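PDB 3TTY: beta-galactosidase from Bacillus circulans subsp. alkalophilus, which catalyses the hydrolysis of terminal beta-galactosyl residues from galactosides, releasing galactose, the sugar bound in this crystal. Local coordinates for residues Y156-N159 with C160-F164; F164-W167 with L168-Y172; Y192-D195 with E196-A199; I217-D220 with Y221-Q225; S118-Y121 with R122-K126. All coordinates share one frame; numbering follows the deposited sequence.

Contact 1 (Y156-N159 with C160-F164). With ZN (zinc ion), chain G.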
# COMPACT_ATOMS: atom_id res chain seq x y z
N TYR A 156 3.60 13.86 18.09
CA TYR A 156 2.31 13.64 18.73
C TYR A 156 2.48 13.15 20.15
O TYR A 156 1.60 12.48 20.68
CB TYR A 156 1.49 12.64 17.92
CG TYR A 156 1.29 13.07 16.48
CD1 TYR A 156 0.21 13.87 16.11
CD2 TYR A 156 2.19 12.68 15.49
CE1 TYR A 156 0.02 14.26 14.81
CE2 TYR A 156 2.01 13.06 14.16
CZ TYR A 156 0.92 13.85 13.83
OH TYR A 156 0.74 14.25 12.54
N CYS A 157 3.61 13.49 20.78
CA CYS A 157 3.90 13.02 22.14
C CYS A 157 3.06 13.75 23.20
O CYS A 157 2.32 14.69 22.90
CB CYS A 157 5.41 13.15 22.47
SG CYS A 157 5.95 14.85 22.94
N ASP A 158 3.18 13.32 24.44
CA ASP A 158 2.48 13.97 25.54
C ASP A 158 2.76 15.47 25.71
O ASP A 158 1.85 16.25 26.00
CB ASP A 158 2.81 13.27 26.84
CG ASP A 158 1.60 12.66 27.45
OD1 ASP A 158 1.24 11.54 27.01
OD2 ASP A 158 1.01 13.32 28.34
N ASN A 159 4.02 15.86 25.56
CA ASN A 159 4.39 17.26 25.69
C ASN A 159 3.79 18.13 24.60
O ASN A 159 3.33 19.25 24.86
CB ASN A 159 5.91 17.41 25.79
CG ASN A 159 6.45 16.88 27.11
OD1 ASN A 159 5.72 16.86 28.11
ND2 ASN A 159 7.69 16.43 27.13
N CYS A 160 3.78 17.62 23.37
CA CYS A 160 3.15 18.35 22.28
C CYS A 160 1.66 18.43 22.55
O CYS A 160 1.05 19.46 22.32
CB CYS A 160 3.44 17.70 20.93
SG CYS A 160 5.09 18.07 20.31
N GLU A 161 1.09 17.34 23.05
CA GLU A 161 -0.35 17.30 23.28
C GLU A 161 -0.74 18.34 24.33
O GLU A 161 -1.66 19.14 24.11
CB GLU A 161 -0.79 15.89 23.71
CG GLU A 161 -2.27 15.65 23.58
CD GLU A 161 -2.60 14.17 23.52
OE1 GLU A 161 -3.12 13.72 22.47
OE2 GLU A 161 -2.35 13.46 24.53
N LYS A 162 -0.03 18.35 25.46
CA LYS A 162 -0.28 19.35 26.49
C LYS A 162 -0.06 20.77 25.98
O LYS A 162 -0.81 21.69 26.30
CB LYS A 162 0.61 19.13 27.70
CG LYS A 162 0.40 17.83 28.44
CD LYS A 162 1.40 17.78 29.57
CE LYS A 162 1.50 16.42 30.21
NZ LYS A 162 2.72 16.44 31.09
N GLN A 163 0.98 20.95 25.19
CA GLN A 163 1.30 22.28 24.71
C GLN A 163 0.30 22.70 23.63
O GLN A 163 -0.05 23.87 23.52
CB GLN A 163 2.76 22.36 24.25
CG GLN A 163 3.24 23.75 23.91
CD GLN A 163 3.04 24.77 25.04
OE1 GLN A 163 3.10 24.44 26.24
NE2 GLN A 163 2.83 26.02 24.65
N PHE A 164 -0.21 21.74 22.87
CA PHE A 164 -1.32 21.99 21.95
C PHE A 164 -2.49 22.69 22.67
O PHE A 164 -3.09 23.63 22.14
CB PHE A 164 -1.81 20.67 21.34
CG PHE A 164 -2.85 20.84 20.25
CD1 PHE A 164 -2.74 21.87 19.31
CD2 PHE A 164 -3.91 19.95 20.14
CE1 PHE A 164 -3.69 22.02 18.29
CE2 PHE A 164 -4.85 20.08 19.12
CZ PHE A 164 -4.75 21.12 18.20
ZN ZN G . 6.43 16.31 20.95
O HOH W 1 5.46 18.21 30.41
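Cys157 and Cys160 are two of the four cysteines of a zinc site, and here the metal is tied to the first turn of helix 158-172. Cys157 SG lies 2.5 Å from the zinc ion and Cys160 SG 2.3 Å; Cys115 and Cys155 complete the site. Cys157 is also the N-cap of the helix: its SG accepts a nearly straight bond from Cys160 N at 3.5 Å, with 163° at the hydrogen. The same sulfur therefore grips both the metal and the helix start. With SG tucked between the backbone N and carbonyl carbon (chi1 80°), Cys157 places its sulfur where both the metal and Cys160 N can reach it. The zinc, with the helix start adding to it, would be expected to favour the thiolate.

Glu161 N then reaches Cys157 O at 2.9 Å, and Lys162 N and Gln163 N continue the pattern on Asp158 O and Asn159 O. Among the exposed side chains, Lys162 runs extended past Asp158, so that its CE comes 3.7 Å from Asp158 OD2, while NZ stays too far for a salt bridge. A water donates to Asn159 OD1 at 2.7 Å and weakly accepts from Lys162 NZ.

Glu161 OE1 leaves the turn altogether, binding Ala199 N and Lys107 of the second subunit. Cys160 packs on Tyr221 and Gln225, and Gln163 on Phe224, which sets the start of the helix against helix 215-243.

Contact 2 (F164-W167 with L168-Y172)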
# COMPACT_ATOMS: atom_id res chain seq x y z
N PHE A 164 -0.21 21.74 22.87
CA PHE A 164 -1.32 21.99 21.95
C PHE A 164 -2.49 22.69 22.67
O PHE A 164 -3.09 23.63 22.14
CB PHE A 164 -1.81 20.67 21.34
CG PHE A 164 -2.85 20.84 20.25
CD1 PHE A 164 -2.74 21.87 19.31
CD2 PHE A 164 -3.91 19.95 20.14
CE1 PHE A 164 -3.69 22.02 18.29
CE2 PHE A 164 -4.85 20.08 19.12
CZ PHE A 164 -4.75 21.12 18.20
N ARG A 165 -2.80 22.23 23.87
CA ARG A 165 -3.92 22.78 24.63
C ARG A 165 -3.64 24.22 25.04
O ARG A 165 -4.55 25.05 25.01
CB ARG A 165 -4.24 21.91 25.86
CG ARG A 165 -4.58 20.49 25.47
CD ARG A 165 -4.79 19.59 26.67
NE ARG A 165 -5.11 18.22 26.26
CZ ARG A 165 -4.44 17.15 26.65
NH1 ARG A 165 -3.41 17.28 27.47
NH2 ARG A 165 -4.79 15.94 26.22
N VAL A 166 -2.40 24.50 25.42
CA VAL A 166 -2.00 25.85 25.81
C VAL A 166 -2.15 26.75 24.59
O VAL A 166 -2.66 27.86 24.68
CB VAL A 166 -0.54 25.88 26.33
CG1 VAL A 166 -0.08 27.32 26.60
CG2 VAL A 166 -0.39 25.01 27.60
N TRP A 167 -1.70 26.25 23.45
CA TRP A 167 -1.75 26.99 22.20
C TRP A 167 -3.19 27.30 21.76
O TRP A 167 -3.46 28.31 21.11
CB TRP A 167 -1.00 26.20 21.12
CG TRP A 167 -0.91 26.84 19.77
CD1 TRP A 167 0.13 27.59 19.28
CD2 TRP A 167 -1.87 26.77 18.72
NE1 TRP A 167 -0.13 27.98 18.00
CE2 TRP A 167 -1.35 27.50 17.63
CE3 TRP A 167 -3.12 26.15 18.60
CZ2 TRP A 167 -2.05 27.63 16.43
CZ3 TRP A 167 -3.81 26.30 17.41
CH2 TRP A 167 -3.27 27.03 16.34
N LEU A 168 -4.11 26.42 22.13
CA LEU A 168 -5.53 26.62 21.85
C LEU A 168 -6.16 27.61 22.83
O LEU A 168 -7.05 28.38 22.46
CB LEU A 168 -6.26 25.28 21.89
CG LEU A 168 -5.84 24.31 20.77
CD1 LEU A 168 -6.15 22.87 21.12
CD2 LEU A 168 -6.50 24.71 19.46
N LYS A 169 -5.70 27.61 24.08
CA LYS A 169 -6.14 28.62 25.04
C LYS A 169 -5.70 30.02 24.59
O LYS A 169 -6.44 30.99 24.74
CB LYS A 169 -5.59 28.30 26.44
CG LYS A 169 -6.04 26.94 26.97
CD LYS A 169 -5.32 26.53 28.27
CE LYS A 169 -5.53 25.04 28.56
NZ LYS A 169 -5.00 24.62 29.91
N GLU A 170 -4.51 30.12 24.02
CA GLU A 170 -4.02 31.39 23.51
C GLU A 170 -4.79 31.81 22.28
O GLU A 170 -5.07 32.99 22.09
CB GLU A 170 -2.52 31.32 23.19
CG GLU A 170 -1.71 30.65 24.29
CD GLU A 170 -0.38 31.30 24.54
OE1 GLU A 170 0.66 30.62 24.33
OE2 GLU A 170 -0.37 32.48 24.98
N ARG A 171 -5.14 30.85 21.43
CA ARG A 171 -5.77 31.20 20.17
C ARG A 171 -7.23 31.59 20.40
O ARG A 171 -7.68 32.63 19.90
CB ARG A 171 -5.68 30.04 19.17
CG ARG A 171 -6.15 30.40 17.75
CD ARG A 171 -5.92 29.25 16.77
NE ARG A 171 -6.49 29.53 15.45
CZ ARG A 171 -5.83 30.12 14.46
NH1 ARG A 171 -4.55 30.48 14.62
NH2 ARG A 171 -6.43 30.34 13.30
N TYR A 172 -7.96 30.78 21.15
CA TYR A 172 -9.41 30.93 21.20
C TYR A 172 -9.95 31.57 22.47
O TYR A 172 -11.04 32.11 22.46
CB TYR A 172 -10.09 29.59 20.95
CG TYR A 172 -9.83 29.05 19.59
CD1 TYR A 172 -10.37 29.68 18.46
CD2 TYR A 172 -9.03 27.92 19.41
CE1 TYR A 172 -10.12 29.19 17.19
CE2 TYR A 172 -8.78 27.44 18.15
CZ TYR A 172 -9.33 28.07 17.05
OH TYR A 172 -9.07 27.57 15.80
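Leu168 CD1 sits squarely over the Phe164 ring, one turn earlier, in a CH-pi contact 3.6 Å from the ring centroid and only 8° off its normal. The other branch does different work: Leu168 CD2 touches Trp167 CZ3, on the neighbouring residue, at 3.7 Å, so the two methyls split between two aromatics. Phe164 and Trp167 both swing their rings away from the backbone N (chi1 -173° for Phe164), which carries them forward along the helix to meet the leucine.

Further on, the six-membered end of the Trp167 indole runs side by side with the Arg171 chain, CH2 to CD at 3.5 Å, the ring and guanidinium planes 9° apart. Arg171 NE gives a weak bond to Tyr172 OH, 3.3 Å away. Behind these side chains the main chain is ordinary helix, with Leu168 N on Phe164 O at 3.0 Å and Arg171 N on Trp167 O at 3.1 Å.

A second shell fixes the ends. Trp167 NE1 bonds to Asp227, Tyr172 OH to Asp220 and Arg165 NH2 to Ile197 O, while Trp182, Leu178 and Ile197 press on Leu168. This is i to i+4 side-chain packing (Phe164 with Leu168, Trp167 with Arg171) on an amphipathic helix; Val166, Lys169 and Glu170 lie on its more exposed side, and Phe164, Trp167 and Leu168 meet helix 215-243.

Contact 3 (Y192-D195 with E196-A199)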
# COMPACT_ATOMS: atom_id res chain seq x y z
N TYR A 192 -15.83 20.00 27.17
CA TYR A 192 -16.16 20.70 28.41
C TYR A 192 -14.92 21.03 29.22
O TYR A 192 -14.99 21.74 30.22
CB TYR A 192 -17.13 19.88 29.27
CG TYR A 192 -18.52 19.79 28.70
CD1 TYR A 192 -19.36 20.90 28.71
CD2 TYR A 192 -19.00 18.60 28.15
CE1 TYR A 192 -20.65 20.83 28.19
CE2 TYR A 192 -20.28 18.52 27.62
CZ TYR A 192 -21.11 19.65 27.65
OH TYR A 192 -22.38 19.60 27.13
N ASP A 193 -13.77 20.53 28.77
CA ASP A 193 -12.49 20.83 29.39
C ASP A 193 -11.36 20.72 28.37
O ASP A 193 -11.42 19.90 27.46
CB ASP A 193 -12.21 19.91 30.57
CG ASP A 193 -10.93 20.26 31.30
OD1 ASP A 193 -10.78 21.43 31.72
OD2 ASP A 193 -10.06 19.37 31.42
N TRP A 194 -10.32 21.54 28.51
CA TRP A 194 -9.22 21.52 27.55
C TRP A 194 -8.52 20.15 27.49
O TRP A 194 -8.09 19.70 26.43
CB TRP A 194 -8.21 22.63 27.84
CG TRP A 194 -8.80 23.99 27.87
CD1 TRP A 194 -9.24 24.66 28.97
CD2 TRP A 194 -9.03 24.87 26.75
NE1 TRP A 194 -9.72 25.89 28.61
CE2 TRP A 194 -9.61 26.04 27.26
CE3 TRP A 194 -8.81 24.77 25.38
CZ2 TRP A 194 -9.97 27.12 26.44
CZ3 TRP A 194 -9.16 25.83 24.57
CH2 TRP A 194 -9.74 26.99 25.10
N ASP A 195 -8.41 19.49 28.64
CA ASP A 195 -7.72 18.21 28.68
C ASP A 195 -8.44 17.09 27.92
O ASP A 195 -7.90 16.01 27.77
CB ASP A 195 -7.43 17.77 30.12
CG ASP A 195 -6.28 18.54 30.74
OD1 ASP A 195 -6.05 18.39 31.96
OD2 ASP A 195 -5.62 19.30 29.99
N GLU A 196 -9.67 17.35 27.46
CA GLU A 196 -10.42 16.38 26.68
C GLU A 196 -9.98 16.36 25.21
O GLU A 196 -10.29 15.43 24.46
CB GLU A 196 -11.91 16.69 26.77
CG GLU A 196 -12.51 16.39 28.12
CD GLU A 196 -13.84 17.09 28.32
OE1 GLU A 196 -14.41 17.59 27.32
OE2 GLU A 196 -14.31 17.15 29.48
N ILE A 197 -9.28 17.41 24.81
CA ILE A 197 -8.76 17.57 23.46
C ILE A 197 -7.49 16.73 23.29
O ILE A 197 -6.59 16.78 24.14
CB ILE A 197 -8.40 19.06 23.23
CG1 ILE A 197 -9.65 19.91 23.39
CG2 ILE A 197 -7.74 19.26 21.87
CD1 ILE A 197 -9.36 21.39 23.60
N VAL A 198 -7.42 15.95 22.21
CA VAL A 198 -6.20 15.18 21.96
C VAL A 198 -5.57 15.56 20.62
O VAL A 198 -6.21 16.20 19.78
CB VAL A 198 -6.46 13.67 22.02
CG1 VAL A 198 -6.87 13.24 23.44
CG2 VAL A 198 -7.50 13.27 20.99
N ALA A 199 -4.30 15.22 20.44
CA ALA A 199 -3.65 15.47 19.16
C ALA A 199 -4.29 14.57 18.12
O ALA A 199 -4.64 13.44 18.41
CB ALA A 199 -2.16 15.18 19.25
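The Trp194 indole and the Glu196 carboxylate are the flat groups of this turn. Ile197 CD1 comes against the indole at an oblique angle, 3.9 Å from Trp194 CE3, and the two side chains lie alongside each other. At the carboxylate, Tyr192 N donates to Glu196 OE1 on its syn side, 29° out of the plane, at 2.8 Å, and Asp193 N adds a weak bond to the same oxygen at 3.3 Å. The Glu196 chain gets there by running extended beyond CG to the two amides.

The main chain closes as a 3-10 turn: Glu196 N bonds to Asp193 O at 3.1 Å and Ile197 N to Trp194 O at 3.0 Å. Asp195 N bonds weakly to Asp193 OD2, while Glu196 OE1 holds the amides at the start of the turn. Replacing Glu196 by an alanine would probably leave the amides of Tyr192 and Asp193 without their acceptor and let the loop start drift.

Trp194 lies on Leu168, Lys169 and Leu178, and Ile197 on Leu168 and Leu178, so the turn straps across helices 158-172 and 175-181; Trp88 of the second subunit packs on Glu196.

Contact 4 (I217-D220 with Y221-Q225)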
# COMPACT_ATOMS: atom_id res chain seq x y z
N ILE A 217 -9.52 20.65 13.89
CA ILE A 217 -8.49 20.17 14.80
C ILE A 217 -7.18 19.88 14.04
O ILE A 217 -6.11 20.32 14.43
CB ILE A 217 -8.98 18.90 15.52
CG1 ILE A 217 -10.28 19.21 16.27
CG2 ILE A 217 -7.93 18.37 16.48
CD1 ILE A 217 -10.84 18.03 17.05
N SER A 218 -7.28 19.15 12.94
CA SER A 218 -6.13 18.79 12.13
C SER A 218 -5.41 20.04 11.62
O SER A 218 -4.18 20.12 11.63
CB SER A 218 -6.57 17.94 10.95
OG SER A 218 -7.08 16.70 11.41
N LEU A 219 -6.19 21.02 11.18
CA LEU A 219 -5.65 22.27 10.68
C LEU A 219 -4.87 23.01 11.76
O LEU A 219 -3.73 23.40 11.53
CB LEU A 219 -6.78 23.15 10.14
CG LEU A 219 -6.43 24.51 9.54
CD1 LEU A 219 -5.32 24.38 8.52
CD2 LEU A 219 -7.67 25.17 8.91
N ASP A 220 -5.49 23.20 12.92
CA ASP A 220 -4.83 23.83 14.06
C ASP A 220 -3.61 23.10 14.56
O ASP A 220 -2.67 23.72 15.03
CB ASP A 220 -5.80 24.03 15.24
CG ASP A 220 -6.72 25.22 15.03
OD1 ASP A 220 -7.70 25.36 15.81
OD2 ASP A 220 -6.49 26.00 14.08
N TYR A 221 -3.61 21.78 14.49
CA TYR A 221 -2.45 21.06 14.99
C TYR A 221 -1.23 21.29 14.07
O TYR A 221 -0.09 21.45 14.55
CB TYR A 221 -2.75 19.57 15.15
CG TYR A 221 -1.76 18.88 16.05
CD1 TYR A 221 -1.85 19.00 17.44
CD2 TYR A 221 -0.72 18.11 15.52
CE1 TYR A 221 -0.93 18.38 18.28
CE2 TYR A 221 0.20 17.49 16.34
CZ TYR A 221 0.09 17.63 17.71
OH TYR A 221 1.00 17.01 18.52
N ARG A 222 -1.48 21.35 12.77
CA ARG A 222 -0.43 21.66 11.82
C ARG A 222 0.09 23.09 12.03
O ARG A 222 1.31 23.32 12.00
CB ARG A 222 -0.90 21.41 10.38
CG ARG A 222 -0.97 19.93 10.03
CD ARG A 222 -1.99 19.59 8.96
NE ARG A 222 -1.97 18.17 8.61
CZ ARG A 222 -2.52 17.20 9.35
NH1 ARG A 222 -3.15 17.50 10.48
NH2 ARG A 222 -2.43 15.93 8.97
N ARG A 223 -0.80 24.05 12.29
CA ARG A 223 -0.33 25.39 12.65
C ARG A 223 0.59 25.30 13.87
O ARG A 223 1.67 25.87 13.90
CB ARG A 223 -1.49 26.33 12.97
CG ARG A 223 -2.45 26.57 11.84
CD ARG A 223 -3.64 27.43 12.28
NE ARG A 223 -4.24 28.11 11.14
CZ ARG A 223 -5.54 28.15 10.87
NH1 ARG A 223 -6.42 27.55 11.66
NH2 ARG A 223 -5.97 28.81 9.78
N PHE A 224 0.14 24.55 14.87
CA PHE A 224 0.82 24.43 16.16
C PHE A 224 2.21 23.80 16.03
O PHE A 224 3.20 24.33 16.55
CB PHE A 224 -0.08 23.61 17.11
CG PHE A 224 0.63 23.08 18.31
CD1 PHE A 224 1.17 23.94 19.26
CD2 PHE A 224 0.75 21.72 18.51
CE1 PHE A 224 1.84 23.45 20.38
CE2 PHE A 224 1.41 21.22 19.62
CZ PHE A 224 1.96 22.08 20.56
N GLN A 225 2.27 22.67 15.34
CA GLN A 225 3.54 22.00 15.07
C GLN A 225 4.51 22.92 14.33
O GLN A 225 5.68 23.03 14.68
CB GLN A 225 3.29 20.71 14.28
CG GLN A 225 2.77 19.56 15.14
CD GLN A 225 3.78 19.13 16.18
OE1 GLN A 225 4.82 18.56 15.84
NE2 GLN A 225 3.50 19.40 17.44
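The backbone here is regular alpha-helix, the amides of Tyr221 to Gln225 each bonding to the carbonyl four residues back, as Tyr221 N does to Ile217 O at 2.9 Å. Arg222 adds a side-chain bond to this ladder. Its NH1 reaches Ser218 O at 3.0 Å, while its own backbone N holds the same oxygen at 3.2 Å; the two donors come from opposite faces of the carbonyl plane. NH1 gives this bond within the guanidinium plane, and a salt bridge from it to Glu206, which also binds Ser218 OG, fixes the group further.

Arg223 turns the other way round the helix. Its NH1 forms a salt bridge with Asp220 OD2 at 2.9 Å, the oxygen lying exactly in the guanidinium plane, though carboxylate and guanidinium are inclined by 42°. Over one face of that guanidinium rides Leu219 CG, 3.7 Å from Arg223 NH1 and offset toward the rim. The first torsion of Arg223, -61°, sets CG beside the backbone N, and the extended chain then runs back along the helix to the aspartate.

All these charges are buried and have further partners: Asp220 OD1 takes Tyr172 OH and Trp182 NE1, and Arg223 binds Glu406 and the carbonyl of Glu493. Helix 215-243 thus lies between helix 158-172, met by Tyr221 and Asp220, and helix 405-413, whose Trp409 packs on Leu219 and Arg222.

Contact 5 (S118-Y121 with R122-K126)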
# COMPACT_ATOMS: atom_id res chain seq x y z
N SER A 118 10.26 19.77 23.55
CA SER A 118 11.06 19.04 24.53
C SER A 118 11.91 19.95 25.41
O SER A 118 12.70 20.75 24.91
CB SER A 118 11.94 18.01 23.81
OG SER A 118 13.02 17.61 24.63
N PRO A 119 11.75 19.83 26.73
CA PRO A 119 12.55 20.68 27.62
C PRO A 119 14.05 20.36 27.50
O PRO A 119 14.89 21.26 27.58
CB PRO A 119 12.04 20.31 29.03
CG PRO A 119 10.74 19.61 28.81
CD PRO A 119 10.82 18.95 27.47
N THR A 120 14.38 19.10 27.31
CA THR A 120 15.79 18.73 27.17
C THR A 120 16.39 19.30 25.90
O THR A 120 17.43 19.96 25.94
CB THR A 120 15.99 17.23 27.23
OG1 THR A 120 15.63 16.78 28.54
CG2 THR A 120 17.44 16.88 26.93
N TYR A 121 15.72 19.08 24.78
CA TYR A 121 16.20 19.58 23.50
C TYR A 121 16.36 21.10 23.49
O TYR A 121 17.36 21.63 23.00
CB TYR A 121 15.25 19.15 22.38
CG TYR A 121 15.62 19.72 21.04
CD1 TYR A 121 16.73 19.25 20.35
CD2 TYR A 121 14.87 20.73 20.45
CE1 TYR A 121 17.07 19.75 19.12
CE2 TYR A 121 15.22 21.25 19.22
CZ TYR A 121 16.32 20.76 18.57
OH TYR A 121 16.68 21.28 17.34
N ARG A 122 15.38 21.82 24.02
CA ARG A 122 15.45 23.27 24.03
C ARG A 122 16.58 23.75 24.95
O ARG A 122 17.29 24.68 24.60
CB ARG A 122 14.12 23.90 24.42
CG ARG A 122 13.07 23.77 23.32
CD ARG A 122 12.05 24.88 23.42
NE ARG A 122 10.89 24.65 22.56
CZ ARG A 122 9.94 25.55 22.34
NH1 ARG A 122 10.02 26.74 22.93
NH2 ARG A 122 8.91 25.27 21.53
N LYS A 123 16.74 23.10 26.09
CA LYS A 123 17.85 23.42 27.01
C LYS A 123 19.22 23.28 26.34
O LYS A 123 20.01 24.22 26.34
CB LYS A 123 17.78 22.56 28.28
CG LYS A 123 18.93 22.77 29.25
CD LYS A 123 18.75 21.94 30.51
CE LYS A 123 19.99 21.97 31.40
NZ LYS A 123 19.84 21.11 32.62
N TYR A 124 19.52 22.12 25.77
CA TYR A 124 20.87 21.92 25.23
C TYR A 124 21.09 22.54 23.85
O TYR A 124 22.22 22.93 23.52
CB TYR A 124 21.25 20.45 25.26
CG TYR A 124 21.37 19.93 26.67
CD1 TYR A 124 22.40 20.39 27.49
CD2 TYR A 124 20.46 19.02 27.18
CE1 TYR A 124 22.52 19.93 28.80
CE2 TYR A 124 20.57 18.56 28.50
CZ TYR A 124 21.61 19.02 29.30
OH TYR A 124 21.73 18.58 30.60
N ALA A 125 20.04 22.66 23.06
CA ALA A 125 20.17 23.27 21.75
C ALA A 125 20.49 24.76 21.91
O ALA A 125 21.35 25.28 21.21
CB ALA A 125 18.90 23.06 20.91
N LYS A 126 19.81 25.43 22.84
CA LYS A 126 20.13 26.82 23.16
C LYS A 126 21.57 26.99 23.67
O LYS A 126 22.31 27.85 23.20
CB LYS A 126 19.15 27.37 24.19
CG LYS A 126 19.53 28.77 24.69
CD LYS A 126 18.36 29.48 25.39
CE LYS A 126 18.75 30.90 25.79
NZ LYS A 126 17.62 31.65 26.40
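Arg122 N donates to Ser118 O at 3.0 Å, the first main-chain bond of helix 119-135. Ser118 is the N-cap: its OG accepts from Tyr121 N at 3.1 Å, nearly straight at 171°, and is also hydrogen-bonded to Asp95 OD2. Thr120 OG1 meets the other oxygen of that carboxylate, so Asp95 clamps two hydroxyls of the first turn. Lys123 N satisfies Pro119 O at 3.0 Å, Tyr124 N satisfies Thr120 O at 3.0 Å, and Ala125 N satisfies Tyr121 O at 2.9 Å. Arg122 sends its NE back to Pro116 O.

Between the side chains the contacts are apolar. Ala125 CB lies over one face of the Tyr121 ring, 4.2 Å from its centroid and offset toward the rim, while Thr120 CG2 comes at the edge of the Tyr124 ring, 3.7 Å from CD2. With CG anti to its amide nitrogen (chi1 176°), Tyr121 directs its hydroxyl to Thr82 O. A leucine in place of Tyr121 would probably leave that carbonyl without its hydroxyl partner and open a gap beside Ala125 and Trp47.

The hydroxyls of Ser118, Thr120 and Tyr121 are thus paired with Asp95, Thr82 or the helix's own amide, anchoring the helix start close to the zinc-binding loop of Cys115.

How the contacts relate
All five contacts lie in the TIM-barrel part of the chain, in the order 5, 1, 2, 3, 4. Contacts 1 and 2 follow each other on helix 158-172, about 12 Å apart centre to centre and sharing Phe164. Contact 3, its centre about 11 Å from theirs, is a loop laid against that helix, and contact 4, on helix 215-243, packs against both. Contact 5, on helix 119-135, is farther off, about 16 Å centre to centre from contact 1, which it touches through Pro119 and Asn159. The stretch between barrel strands 142-146 and 249-253 holds contacts 1 to 4, supplies three of the four zinc cysteines, Cys115 coming from before it, and reaches a second subunit.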